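Local coordinates for glycosyltransferase Gtf1 (Streptococcus pneumoniae, PDB 4PQG), which is a glycosyltransferase of the GT-B fold, with two Rossmann-like domains and an additional extended beta-sheet domain, and holds uridine-5'-diphosphate in its interdomain cleft, at residues 245-250 against 268-273; 250-255 against 432-437; 284-289 against 311-316; 339-344 against 407-412. All blocks are in the same frame, centred on the assembly; numbering follows the deposited sequence.

Interaction 1: residues 245-250 against 268-273. With NAG (2-acetamido-2-deoxy-beta-D-glucopyranose), chain D.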
# COMPACT_ATOMS: atom_id res chain seq x y z
N LEU A 245 -19.05 11.01 5.07
CA LEU A 245 -17.95 10.84 4.13
C LEU A 245 -16.71 11.56 4.65
O LEU A 245 -16.73 12.77 4.90
CB LEU A 245 -18.35 11.38 2.75
CG LEU A 245 -17.26 11.35 1.66
CD1 LEU A 245 -16.86 9.92 1.34
CD2 LEU A 245 -17.70 12.09 0.41
N ALA A 246 -15.63 10.81 4.82
CA ALA A 246 -14.33 11.38 5.17
C ALA A 246 -13.34 11.07 4.04
O ALA A 246 -13.43 10.00 3.42
CB ALA A 246 -13.83 10.81 6.49
N VAL A 247 -12.45 12.02 3.75
CA VAL A 247 -11.39 11.84 2.75
C VAL A 247 -10.05 11.95 3.48
O VAL A 247 -9.77 12.96 4.14
CB VAL A 247 -11.47 12.87 1.61
CG1 VAL A 247 -10.19 12.88 0.76
CG2 VAL A 247 -12.71 12.64 0.77
N VAL A 248 -9.23 10.90 3.37
CA VAL A 248 -7.90 10.94 3.95
C VAL A 248 -6.91 11.47 2.92
O VAL A 248 -6.89 10.98 1.78
CB VAL A 248 -7.45 9.56 4.44
CG1 VAL A 248 -6.08 9.63 5.10
CG2 VAL A 248 -8.45 9.02 5.45
N VAL A 249 -6.15 12.48 3.33
CA VAL A 249 -5.08 13.06 2.52
C VAL A 249 -3.78 12.37 2.92
O VAL A 249 -3.37 12.43 4.08
CB VAL A 249 -4.98 14.59 2.74
CG1 VAL A 249 -3.88 15.20 1.87
CG2 VAL A 249 -6.33 15.26 2.49
N HIS A 250 -3.15 11.67 1.98
CA HIS A 250 -1.98 10.86 2.33
C HIS A 250 -0.62 11.46 2.09
O HIS A 250 0.27 11.40 2.96
CB HIS A 250 -2.07 9.50 1.66
CG HIS A 250 -3.12 8.61 2.26
ND1 HIS A 250 -2.92 7.94 3.41
CD2 HIS A 250 -4.40 8.31 1.84
CE1 HIS A 250 -4.02 7.24 3.71
NE2 HIS A 250 -4.92 7.45 2.74
N ASN A 268 -3.07 15.33 -8.23
CA ASN A 268 -4.14 14.68 -9.00
C ASN A 268 -5.04 13.76 -8.16
O ASN A 268 -6.22 13.65 -8.42
CB ASN A 268 -3.59 13.88 -10.20
CG ASN A 268 -2.90 14.75 -11.24
OD1 ASN A 268 -3.05 15.97 -11.29
ND2 ASN A 268 -2.14 14.10 -12.10
N TYR A 269 -4.46 13.07 -7.17
CA TYR A 269 -5.26 12.17 -6.34
C TYR A 269 -6.25 12.89 -5.41
O TYR A 269 -6.99 12.23 -4.69
CB TYR A 269 -4.38 11.25 -5.50
CG TYR A 269 -3.44 10.36 -6.30
CD1 TYR A 269 -3.85 9.75 -7.48
CD2 TYR A 269 -2.15 10.13 -5.85
CE1 TYR A 269 -2.98 8.94 -8.21
CE2 TYR A 269 -1.27 9.31 -6.55
CZ TYR A 269 -1.70 8.72 -7.73
OH TYR A 269 -0.82 7.93 -8.42
N TYR A 270 -6.24 14.22 -5.40
CA TYR A 270 -7.13 14.98 -4.50
C TYR A 270 -7.96 16.06 -5.19
O TYR A 270 -8.87 16.65 -4.58
CB TYR A 270 -6.35 15.54 -3.29
CG TYR A 270 -5.92 14.39 -2.42
CD1 TYR A 270 -6.87 13.65 -1.73
CD2 TYR A 270 -4.59 13.98 -2.35
CE1 TYR A 270 -6.52 12.55 -0.97
CE2 TYR A 270 -4.23 12.87 -1.59
CZ TYR A 270 -5.21 12.17 -0.91
OH TYR A 270 -4.92 11.05 -0.15
N ASP A 271 -7.64 16.31 -6.46
CA ASP A 271 -8.29 17.37 -7.21
C ASP A 271 -9.80 17.24 -7.18
O ASP A 271 -10.53 18.24 -6.99
CB ASP A 271 -7.81 17.38 -8.66
CG ASP A 271 -8.46 18.46 -9.46
OD1 ASP A 271 -8.20 19.65 -9.15
OD2 ASP A 271 -9.24 18.13 -10.38
N TYR A 272 -10.29 16.02 -7.38
CA TYR A 272 -11.73 15.79 -7.38
C TYR A 272 -12.33 16.08 -6.00
O TYR A 272 -13.33 16.81 -5.88
CB TYR A 272 -12.10 14.35 -7.82
CG TYR A 272 -13.60 14.18 -7.83
CD1 TYR A 272 -14.36 14.63 -8.91
CD2 TYR A 272 -14.28 13.64 -6.72
CE1 TYR A 272 -15.74 14.52 -8.92
CE2 TYR A 272 -15.67 13.53 -6.72
CZ TYR A 272 -16.38 13.98 -7.82
OH TYR A 272 -17.74 13.88 -7.86
N GLN A 273 -11.73 15.49 -4.97
CA GLN A 273 -12.25 15.63 -3.61
C GLN A 273 -12.24 17.09 -3.12
O GLN A 273 -13.17 17.51 -2.42
CB GLN A 273 -11.50 14.72 -2.63
CG GLN A 273 -11.46 13.25 -3.02
CD GLN A 273 -10.21 12.90 -3.83
OE1 GLN A 273 -10.00 13.40 -4.94
NE2 GLN A 273 -9.39 12.03 -3.27
C1 NAG D . 2.14 8.10 1.66
C2 NAG D . 3.04 9.31 1.87
C3 NAG D . 3.58 8.95 3.25
C4 NAG D . 2.46 8.60 4.25
C5 NAG D . 1.46 7.58 3.63
C6 NAG D . 0.36 7.11 4.56
C7 NAG D . 4.66 10.47 0.47
C8 NAG D . 5.81 10.28 -0.49
N2 NAG D . 4.14 9.34 0.93
O1 NAG D . 2.05 7.45 0.43
O3 NAG D . 4.45 9.95 3.77
O4 NAG D . 3.05 8.04 5.40
O5 NAG D . 0.96 8.20 2.44
O6 NAG D . -0.48 8.22 4.80
O7 NAG D . 4.26 11.60 0.77

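Interaction 2: residues 250-255 against 432-437. With NAG (2-acetamido-2-deoxy-beta-D-glucopyranose), chain D.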
# COMPACT_ATOMS: atom_id res chain seq x y z
N HIS A 250 -3.15 11.67 1.98
CA HIS A 250 -1.98 10.86 2.33
C HIS A 250 -0.62 11.46 2.09
O HIS A 250 0.27 11.40 2.96
CB HIS A 250 -2.07 9.50 1.66
CG HIS A 250 -3.12 8.61 2.26
ND1 HIS A 250 -2.92 7.94 3.41
CD2 HIS A 250 -4.40 8.31 1.84
CE1 HIS A 250 -4.02 7.24 3.71
NE2 HIS A 250 -4.92 7.45 2.74
N ALA A 251 -0.43 12.04 0.91
CA ALA A 251 0.86 12.63 0.55
C ALA A 251 0.71 14.16 0.54
O ALA A 251 -0.36 14.69 0.91
CB ALA A 251 1.28 12.11 -0.82
N GLU A 252 1.76 14.87 0.12
CA GLU A 252 1.66 16.31 -0.19
C GLU A 252 0.53 16.51 -1.20
O GLU A 252 0.36 15.70 -2.10
CB GLU A 252 2.99 16.80 -0.76
CG GLU A 252 3.08 18.29 -1.04
CD GLU A 252 2.88 19.13 0.21
OE1 GLU A 252 3.88 19.60 0.79
OE2 GLU A 252 1.72 19.30 0.64
N HIS A 253 -0.26 17.58 -1.06
CA HIS A 253 -1.58 17.62 -1.72
C HIS A 253 -1.72 18.68 -2.78
O HIS A 253 -2.81 18.87 -3.33
CB HIS A 253 -2.64 17.84 -0.64
CG HIS A 253 -2.44 19.14 0.08
ND1 HIS A 253 -1.68 19.23 1.19
CD2 HIS A 253 -2.84 20.43 -0.25
CE1 HIS A 253 -1.61 20.52 1.57
NE2 HIS A 253 -2.32 21.26 0.69
N TYR A 254 -0.63 19.37 -3.08
CA TYR A 254 -0.62 20.40 -4.12
C TYR A 254 0.81 20.52 -4.67
O TYR A 254 1.76 20.03 -4.05
CB TYR A 254 -1.10 21.74 -3.55
CG TYR A 254 -0.02 22.48 -2.78
CD1 TYR A 254 0.57 23.63 -3.32
CD2 TYR A 254 0.45 22.01 -1.55
CE1 TYR A 254 1.57 24.31 -2.64
CE2 TYR A 254 1.46 22.67 -0.87
CZ TYR A 254 2.01 23.82 -1.43
OH TYR A 254 3.00 24.50 -0.77
N SER A 255 0.96 21.15 -5.83
CA SER A 255 2.28 21.35 -6.42
C SER A 255 2.75 22.77 -6.19
O SER A 255 2.19 23.75 -6.74
CB SER A 255 2.29 21.01 -7.91
OG SER A 255 1.95 19.64 -8.08
N ASP A 432 15.36 18.81 5.24
CA ASP A 432 14.50 19.74 5.94
C ASP A 432 13.31 20.08 5.04
O ASP A 432 13.26 21.16 4.44
CB ASP A 432 15.28 21.00 6.31
CG ASP A 432 14.56 21.87 7.34
OD1 ASP A 432 13.39 21.58 7.69
OD2 ASP A 432 15.17 22.84 7.82
N VAL A 433 12.37 19.14 4.93
CA VAL A 433 11.23 19.31 4.03
C VAL A 433 9.96 18.83 4.72
O VAL A 433 10.02 17.92 5.55
CB VAL A 433 11.41 18.55 2.68
CG1 VAL A 433 12.44 19.25 1.79
CG2 VAL A 433 11.78 17.08 2.90
N PRO A 434 8.81 19.44 4.41
CA PRO A 434 7.56 19.01 5.02
C PRO A 434 7.04 17.68 4.43
O PRO A 434 7.48 17.28 3.36
CB PRO A 434 6.61 20.16 4.71
CG PRO A 434 7.13 20.76 3.46
CD PRO A 434 8.62 20.56 3.47
N TYR A 435 6.16 16.97 5.13
CA TYR A 435 5.77 17.26 6.52
C TYR A 435 6.48 16.36 7.52
O TYR A 435 6.83 16.80 8.62
CB TYR A 435 4.26 17.12 6.66
CG TYR A 435 3.55 18.02 5.70
CD1 TYR A 435 3.37 19.37 5.99
CD2 TYR A 435 3.08 17.54 4.47
CE1 TYR A 435 2.74 20.22 5.10
CE2 TYR A 435 2.43 18.37 3.58
CZ TYR A 435 2.25 19.71 3.89
OH TYR A 435 1.63 20.55 3.00
N GLY A 436 6.71 15.10 7.12
CA GLY A 436 7.18 14.07 8.05
C GLY A 436 8.53 14.30 8.71
O GLY A 436 8.68 14.09 9.92
N ASN A 437 9.51 14.73 7.92
CA ASN A 437 10.86 14.97 8.43
C ASN A 437 10.86 16.05 9.49
O ASN A 437 11.57 15.96 10.49
CB ASN A 437 11.81 15.36 7.29
CG ASN A 437 12.32 14.16 6.52
OD1 ASN A 437 11.85 13.02 6.72
ND2 ASN A 437 13.28 14.39 5.64
C1 NAG D . 2.14 8.10 1.66
C2 NAG D . 3.04 9.31 1.87
C3 NAG D . 3.58 8.95 3.25
C4 NAG D . 2.46 8.60 4.25
C5 NAG D . 1.46 7.58 3.63
C6 NAG D . 0.36 7.11 4.56
C7 NAG D . 4.66 10.47 0.47
C8 NAG D . 5.81 10.28 -0.49
N2 NAG D . 4.14 9.34 0.93
O1 NAG D . 2.05 7.45 0.43
O3 NAG D . 4.45 9.95 3.77
O4 NAG D . 3.05 8.04 5.40
O5 NAG D . 0.96 8.20 2.44
O6 NAG D . -0.48 8.22 4.80
O7 NAG D . 4.26 11.60 0.77
O HOH W 1 6.09 18.02 1.10

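Interaction 3: residues 284-289 against 311-316. With NAG (2-acetamido-2-deoxy-beta-D-glucopyranose), chain D.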
# COMPACT_ATOMS: atom_id res chain seq x y z
N ILE A 284 -9.14 14.21 6.65
CA ILE A 284 -8.14 13.78 7.62
C ILE A 284 -6.73 13.99 7.05
O ILE A 284 -6.44 13.58 5.92
CB ILE A 284 -8.32 12.28 7.99
CG1 ILE A 284 -9.77 12.00 8.41
CG2 ILE A 284 -7.36 11.87 9.10
CD1 ILE A 284 -10.05 10.53 8.71
N VAL A 285 -5.86 14.66 7.82
CA VAL A 285 -4.43 14.79 7.48
C VAL A 285 -3.57 14.27 8.62
O VAL A 285 -4.03 14.24 9.76
CB VAL A 285 -4.00 16.23 7.16
CG1 VAL A 285 -4.75 16.77 5.96
CG2 VAL A 285 -4.18 17.14 8.37
N SER A 286 -2.32 13.91 8.34
CA SER A 286 -1.47 13.30 9.36
C SER A 286 -0.75 14.25 10.33
O SER A 286 -0.35 13.83 11.41
CB SER A 286 -0.45 12.36 8.72
OG SER A 286 -1.09 11.25 8.13
N THR A 287 -0.56 15.50 9.92
CA THR A 287 0.14 16.48 10.75
C THR A 287 -0.61 17.79 10.81
O THR A 287 -1.35 18.12 9.89
CB THR A 287 1.54 16.81 10.22
OG1 THR A 287 1.41 17.49 8.97
CG2 THR A 287 2.36 15.55 10.06
N ASP A 288 -0.40 18.55 11.88
CA ASP A 288 -1.01 19.87 12.02
C ASP A 288 -0.50 20.87 10.99
O ASP A 288 -1.23 21.78 10.63
CB ASP A 288 -0.78 20.46 13.42
CG ASP A 288 -1.67 19.81 14.47
OD1 ASP A 288 -2.82 19.45 14.15
OD2 ASP A 288 -1.20 19.68 15.61
N ARG A 289 0.75 20.75 10.57
CA ARG A 289 1.26 21.63 9.53
C ARG A 289 0.49 21.45 8.22
O ARG A 289 0.12 22.43 7.58
CB ARG A 289 2.77 21.45 9.33
CG ARG A 289 3.42 22.40 8.32
CD ARG A 289 3.21 23.89 8.60
NE ARG A 289 3.63 24.71 7.45
CZ ARG A 289 3.11 25.89 7.13
NH1 ARG A 289 2.14 26.43 7.85
NH2 ARG A 289 3.56 26.54 6.06
N ILE A 311 -5.19 13.41 12.24
CA ILE A 311 -5.06 12.09 12.84
C ILE A 311 -3.92 11.38 12.15
O ILE A 311 -4.01 11.09 10.95
CB ILE A 311 -6.34 11.24 12.71
CG1 ILE A 311 -7.60 12.04 13.07
CG2 ILE A 311 -6.23 9.98 13.56
CD1 ILE A 311 -8.88 11.36 12.63
N PRO A 312 -2.82 11.13 12.88
CA PRO A 312 -1.67 10.41 12.33
C PRO A 312 -2.11 9.08 11.73
O PRO A 312 -2.92 8.39 12.35
CB PRO A 312 -0.80 10.17 13.55
CG PRO A 312 -1.09 11.33 14.45
CD PRO A 312 -2.56 11.61 14.26
N VAL A 313 -1.58 8.74 10.56
CA VAL A 313 -1.90 7.49 9.86
C VAL A 313 -1.25 6.28 10.52
O VAL A 313 -1.58 5.14 10.22
CB VAL A 313 -1.51 7.53 8.35
CG1 VAL A 313 -2.40 8.49 7.57
CG2 VAL A 313 -0.03 7.86 8.14
N GLY A 314 -0.32 6.53 11.43
CA GLY A 314 0.31 5.43 12.15
C GLY A 314 0.47 5.77 13.61
O GLY A 314 0.40 6.93 14.00
N SER A 315 0.71 4.75 14.43
CA SER A 315 1.04 4.95 15.83
C SER A 315 1.91 3.77 16.26
O SER A 315 1.96 2.77 15.56
CB SER A 315 -0.23 5.07 16.68
OG SER A 315 -1.05 3.92 16.54
N ILE A 316 2.60 3.90 17.39
CA ILE A 316 3.52 2.89 17.86
C ILE A 316 2.89 2.20 19.08
O ILE A 316 2.52 2.88 20.05
CB ILE A 316 4.86 3.54 18.28
CG1 ILE A 316 5.54 4.22 17.09
CG2 ILE A 316 5.81 2.51 18.88
CD1 ILE A 316 6.57 5.25 17.48
C1 NAG D . 2.14 8.10 1.66
C2 NAG D . 3.04 9.31 1.87
C3 NAG D . 3.58 8.95 3.25
C4 NAG D . 2.46 8.60 4.25
C5 NAG D . 1.46 7.58 3.63
C6 NAG D . 0.36 7.11 4.56
C7 NAG D . 4.66 10.47 0.47
C8 NAG D . 5.81 10.28 -0.49
N2 NAG D . 4.14 9.34 0.93
O1 NAG D . 2.05 7.45 0.43
O3 NAG D . 4.45 9.95 3.77
O4 NAG D . 3.05 8.04 5.40
O5 NAG D . 0.96 8.20 2.44
O6 NAG D . -0.48 8.22 4.80
O7 NAG D . 4.26 11.60 0.77

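Interaction 4: residues 339-344 against 407-412. With NAG (2-acetamido-2-deoxy-beta-D-glucopyranose), chain D; UDP (uridine-5'-diphosphate), chain C.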
# COMPACT_ATOMS: atom_id res chain seq x y z
N LYS A 339 11.70 6.86 -7.45
CA LYS A 339 12.48 8.08 -7.69
C LYS A 339 12.34 9.11 -6.58
O LYS A 339 13.35 9.63 -6.12
CB LYS A 339 12.09 8.72 -9.03
CG LYS A 339 12.55 7.93 -10.22
CD LYS A 339 12.22 8.65 -11.53
CE LYS A 339 12.88 7.95 -12.71
NZ LYS A 339 12.75 6.47 -12.62
N GLU A 340 11.11 9.37 -6.13
CA GLU A 340 10.83 10.39 -5.10
C GLU A 340 11.50 10.12 -3.73
O GLU A 340 11.54 11.02 -2.86
CB GLU A 340 9.31 10.62 -4.92
CG GLU A 340 8.57 9.45 -4.26
CD GLU A 340 7.05 9.55 -4.32
OE1 GLU A 340 6.51 10.63 -4.70
OE2 GLU A 340 6.37 8.55 -3.98
N LYS A 341 12.01 8.91 -3.53
CA LYS A 341 12.74 8.56 -2.30
C LYS A 341 14.26 8.79 -2.44
O LYS A 341 14.98 8.82 -1.45
CB LYS A 341 12.48 7.09 -1.89
CG LYS A 341 11.01 6.73 -1.65
CD LYS A 341 10.44 7.37 -0.37
CE LYS A 341 8.95 7.07 -0.22
NZ LYS A 341 8.43 7.27 1.18
N HIS A 342 14.73 8.94 -3.69
CA HIS A 342 16.13 9.27 -4.00
C HIS A 342 17.14 8.45 -3.26
O HIS A 342 18.14 8.99 -2.76
CB HIS A 342 16.42 10.75 -3.75
CG HIS A 342 15.43 11.68 -4.39
ND1 HIS A 342 15.53 12.05 -5.69
CD2 HIS A 342 14.30 12.31 -3.88
CE1 HIS A 342 14.51 12.88 -5.98
NE2 HIS A 342 13.76 13.05 -4.87
N ILE A 343 16.90 7.15 -3.17
CA ILE A 343 17.81 6.27 -2.45
C ILE A 343 19.20 6.31 -3.09
O ILE A 343 20.21 6.11 -2.39
CB ILE A 343 17.25 4.84 -2.30
CG1 ILE A 343 15.96 4.87 -1.47
CG2 ILE A 343 18.26 3.93 -1.61
CD1 ILE A 343 15.19 3.57 -1.51
N ASP A 344 19.26 6.63 -4.38
CA ASP A 344 20.56 6.73 -5.07
C ASP A 344 21.48 7.77 -4.44
O ASP A 344 22.68 7.55 -4.33
CB ASP A 344 20.41 6.93 -6.58
CG ASP A 344 19.58 8.15 -6.92
OD1 ASP A 344 18.46 8.27 -6.38
OD2 ASP A 344 20.05 8.99 -7.74
N THR A 407 17.11 8.95 5.10
CA THR A 407 16.07 9.25 4.12
C THR A 407 16.57 10.44 3.32
O THR A 407 17.11 11.39 3.88
CB THR A 407 14.70 9.59 4.78
OG1 THR A 407 13.86 10.27 3.83
CG2 THR A 407 14.88 10.51 6.01
N ALA A 408 16.39 10.32 2.01
CA ALA A 408 16.61 11.39 1.05
C ALA A 408 15.31 11.72 0.32
O ALA A 408 15.31 12.35 -0.74
CB ALA A 408 17.68 10.96 0.07
N SER A 409 14.19 11.26 0.87
CA SER A 409 12.89 11.62 0.32
C SER A 409 12.71 13.13 0.39
O SER A 409 12.99 13.77 1.41
CB SER A 409 11.76 10.91 1.09
OG SER A 409 10.50 11.35 0.62
N THR A 410 12.23 13.69 -0.72
CA THR A 410 12.03 15.12 -0.81
C THR A 410 10.65 15.58 -0.31
O THR A 410 10.36 16.78 -0.30
CB THR A 410 12.31 15.62 -2.25
OG1 THR A 410 11.82 14.65 -3.19
CG2 THR A 410 13.82 15.76 -2.46
N SER A 411 9.82 14.62 0.14
CA SER A 411 8.49 14.96 0.66
C SER A 411 7.81 13.77 1.32
O SER A 411 7.77 12.68 0.75
CB SER A 411 7.59 15.50 -0.47
OG SER A 411 6.26 15.69 -0.01
N GLU A 412 7.27 13.98 2.52
CA GLU A 412 6.44 12.95 3.16
C GLU A 412 5.21 13.53 3.82
O GLU A 412 5.30 14.43 4.65
CB GLU A 412 7.23 12.13 4.20
CG GLU A 412 8.42 11.36 3.64
CD GLU A 412 8.05 10.15 2.78
OE1 GLU A 412 6.89 9.65 2.85
OE2 GLU A 412 8.95 9.66 2.06
C1 NAG D . 2.14 8.10 1.66
C2 NAG D . 3.04 9.31 1.87
C3 NAG D . 3.58 8.95 3.25
C4 NAG D . 2.46 8.60 4.25
C5 NAG D . 1.46 7.58 3.63
C6 NAG D . 0.36 7.11 4.56
C7 NAG D . 4.66 10.47 0.47
C8 NAG D . 5.81 10.28 -0.49
N2 NAG D . 4.14 9.34 0.93
O1 NAG D . 2.05 7.45 0.43
O3 NAG D . 4.45 9.95 3.77
O4 NAG D . 3.05 8.04 5.40
O5 NAG D . 0.96 8.20 2.44
O6 NAG D . -0.48 8.22 4.80
O7 NAG D . 4.26 11.60 0.77
N1 UDP C . 7.52 -1.36 4.37
C2 UDP C . 7.64 -2.73 4.67
N3 UDP C . 8.72 -3.39 4.27
C4 UDP C . 9.70 -2.81 3.57
C5 UDP C . 9.62 -1.45 3.24
C6 UDP C . 8.49 -0.74 3.67
O2 UDP C . 6.75 -3.33 5.33
O4 UDP C . 10.69 -3.50 3.24
C1' UDP C . 6.33 -0.65 4.86
C2' UDP C . 6.74 0.24 6.04
O2' UDP C . 6.75 -0.45 7.31
C3' UDP C . 5.74 1.38 6.03
C4' UDP C . 5.28 1.44 4.57
O4' UDP C . 5.80 0.28 3.91
O3' UDP C . 4.62 1.08 6.87
C5' UDP C . 5.80 2.67 3.84
O5' UDP C . 5.11 3.81 4.32
PA UDP C . 5.74 5.28 4.23
O1A UDP C . 4.76 6.27 4.81
O2A UDP C . 7.12 5.19 4.83
O3A UDP C . 6.10 5.54 2.68
PB UDP C . 5.16 5.63 1.37
O1B UDP C . 5.72 6.80 0.60
O2B UDP C . 5.33 4.28 0.69
O3B UDP C . 3.76 5.92 1.87
O HOH W 2 8.84 11.87 -1.78
O HOH W 3 15.04 8.01 1.17

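Interaction 1: residues 245-250 against 268-273
With CG beside its backbone N and anti to the carbonyl carbon (chi1 -68°), Tyr270 lays its ring along Val247, Val248 and Val249 and carries the phenol oxygen to the backbone of Val248 and His250. His250 takes the same kind of first torsion, which brings its ring crosswise to the tyrosine, CD2 lying 3.4 Å from Tyr270 OH. The hydroxyl does two jobs at once. It donates to Val248 O at 2.8 Å, in the carbonyl plane and on a lone pair, and it accepts the amide of His250, whose N is also 2.8 Å from Tyr270 OH, by a bent bond (143° at the hydrogen). This pairing satisfies two buried backbone groups and holds the chain at Val248-His250. Val249 CG1 covers one face of the phenol ring, towards its rim, while Val247 CG1 comes to its edge, 4.1 Å from Tyr270 CE1. Val247 CG1 also packs 4.0 Å from CG of Gln273, whose bent chain returns NE2 to Tyr269 O at 2.8 Å. The His250 ring is tied at both nitrogens: NE2 bonds Asp227, and ND1 meets O6 of NAG in the ring plane at 2.8 Å. Tyr270 occupies the N-cap position of helix 271-275, and the contact packs the start of that helix on the first strand of the beta-alpha-beta unit 244-248, 271-275, 282-285 of a Rossmann-like domain, at the ligand-facing ends of its parallel strands.

Interaction 2: residues 250-255 against 432-437
This contact bridges the two Rossmann-like domains of the GT-B fold: the loop that follows strand 244-248 of one parallel sheet meets the turn between strand 428-431 and helix 436-440 of the other domain. Its centre is a carboxylate-phenol pair. Glu252 sets CG anti to its backbone N (chi1 -176°) and then bends at the next bond, which swings the carboxylate out to the end of Tyr435. Tyr435 OH donates to Glu252 OE2 over 2.7 Å, on the syn lone pair, with the carboxylate and the phenol ring turned 70° apart. The anti lone pair of the same oxygen takes the amide of the next residue, His253 N standing 3.1 Å from Glu252 OE2, so two bonds hold the carboxylate in place. The second oxygen works through solvent: a water donates both to Glu252 OE1 (2.7 Å) and to Pro434 O (2.8 Å), tying the acid to the backbone of the facing turn. That turn contains a non-proline cis peptide between Pro434 and Tyr435, and Pro434 CB lies over one face of the tyrosine ring near its rim. CE1 of His253 comes within 3.5 Å of Tyr435 OH; the imidazole itself is held by Gln297 and Gln290 of helix 288-301. On the NAG side of the loop, Ala251 CB lies 3.4 Å from O7 of NAG. The hydrogen bond and the water bridge join the two domains beside the interdomain cleft, the place where GT-B proteins receive their ligands.

Interaction 3: residues 284-289 against 311-316
One backbone bond joins the two segments: Ile311 N donates to Val285 O at 2.9 Å, with 144° at the hydrogen, carrying the parallel pairing of strands 282-285 and 308-310 one step further. Apolar packing runs beside it. Ile284 directs its CG2 branch, anti to the backbone N, at the other isoleucine, 3.8 Å from Ile311 CB and 3.9 Å from Ile311 CD1, and the two delta methyls also approach each other. Trp501 of helix 494-508 touches both side chains, so this helix packs on the isoleucine pair. Mixed contacts follow where the strands end. Ser286 turns OG (chi1 -67°) against Val313, a close polar-to-apolar approach of 3.1 Å to CG1. Both branches of Val313 bear on the ligand, CG1 and CG2 each lying 3.4 Å from O6 of NAG. Within the first segment, Thr287 OG1 caps helix 288-301 at Gln290 N. Strand ends that turn into ligand-facing loops, one of them leading directly into a capped helix, are characteristic of the C-terminal ends of the strands in a Rossmann-like parallel sheet, here the seven-stranded one of the GT-B fold.

Interaction 4: residues 339-344 against 407-412
Lys341 starts with CB directed away from 407-412, but a bend at the CB-CG bond (chi2 -71°) turns the rest of the chain back along that loop. CD passes 4.1 Å from Ser409 CB, and CE lies close to the diphosphate. At the tip, Lys341 NZ forms a salt bridge with Glu412 OE2 at 2.6 Å, arriving on the syn lone pair. The same ammonium donates to O1B of UDP at 2.8 Å and, weakly, to O3A. Arg336 is a further basic partner of the nucleotide. Glu412 is the first glutamate of the EX7E signature of GT-B glycosyltransferases; the second, Glu420, also bonds UDP. OE2 of Glu412 is shared, since Ser409 OG donates to Glu412 OE2 at 2.7 Å from above the carboxylate plane, 37° out of it. O3 of NAG donates to Glu412 OE1 at 2.6 Å, so one carboxylate links lysine, serine and the sugar. At the backbone, a water bridges Lys341 O and Ala408 N. His342 brings its imidazole edge to Thr410, Thr410 OG1 lying near the ring plane, 3.0 Å from His342 NE2, and a second water donates to both Glu340 O and Ser411 O.

All four contacts border NAG. Interaction 1 bonds its O6 through His250, Val313 of interaction 3 packs against the same oxygen, and interaction 4 holds its O3 end through Glu412, although the centres of interactions 1 and 4 are about 23 Å apart. Interactions 1 and 3 are built on adjacent strands, joined by Val249 N to Ile284 O at 2.8 Å. Interaction 2 shares His250 with interaction 1 and leads across to interaction 4, where Glu412 O receives Tyr435 N at 2.7 Å and Gly436 N at 2.9 Å. Tyr435 CD1 also packs 3.8 Å from Arg289 CG of interaction 3. UDP is bonded directly by Lys341, whereas the His250 side chain remains about 7 Å from it.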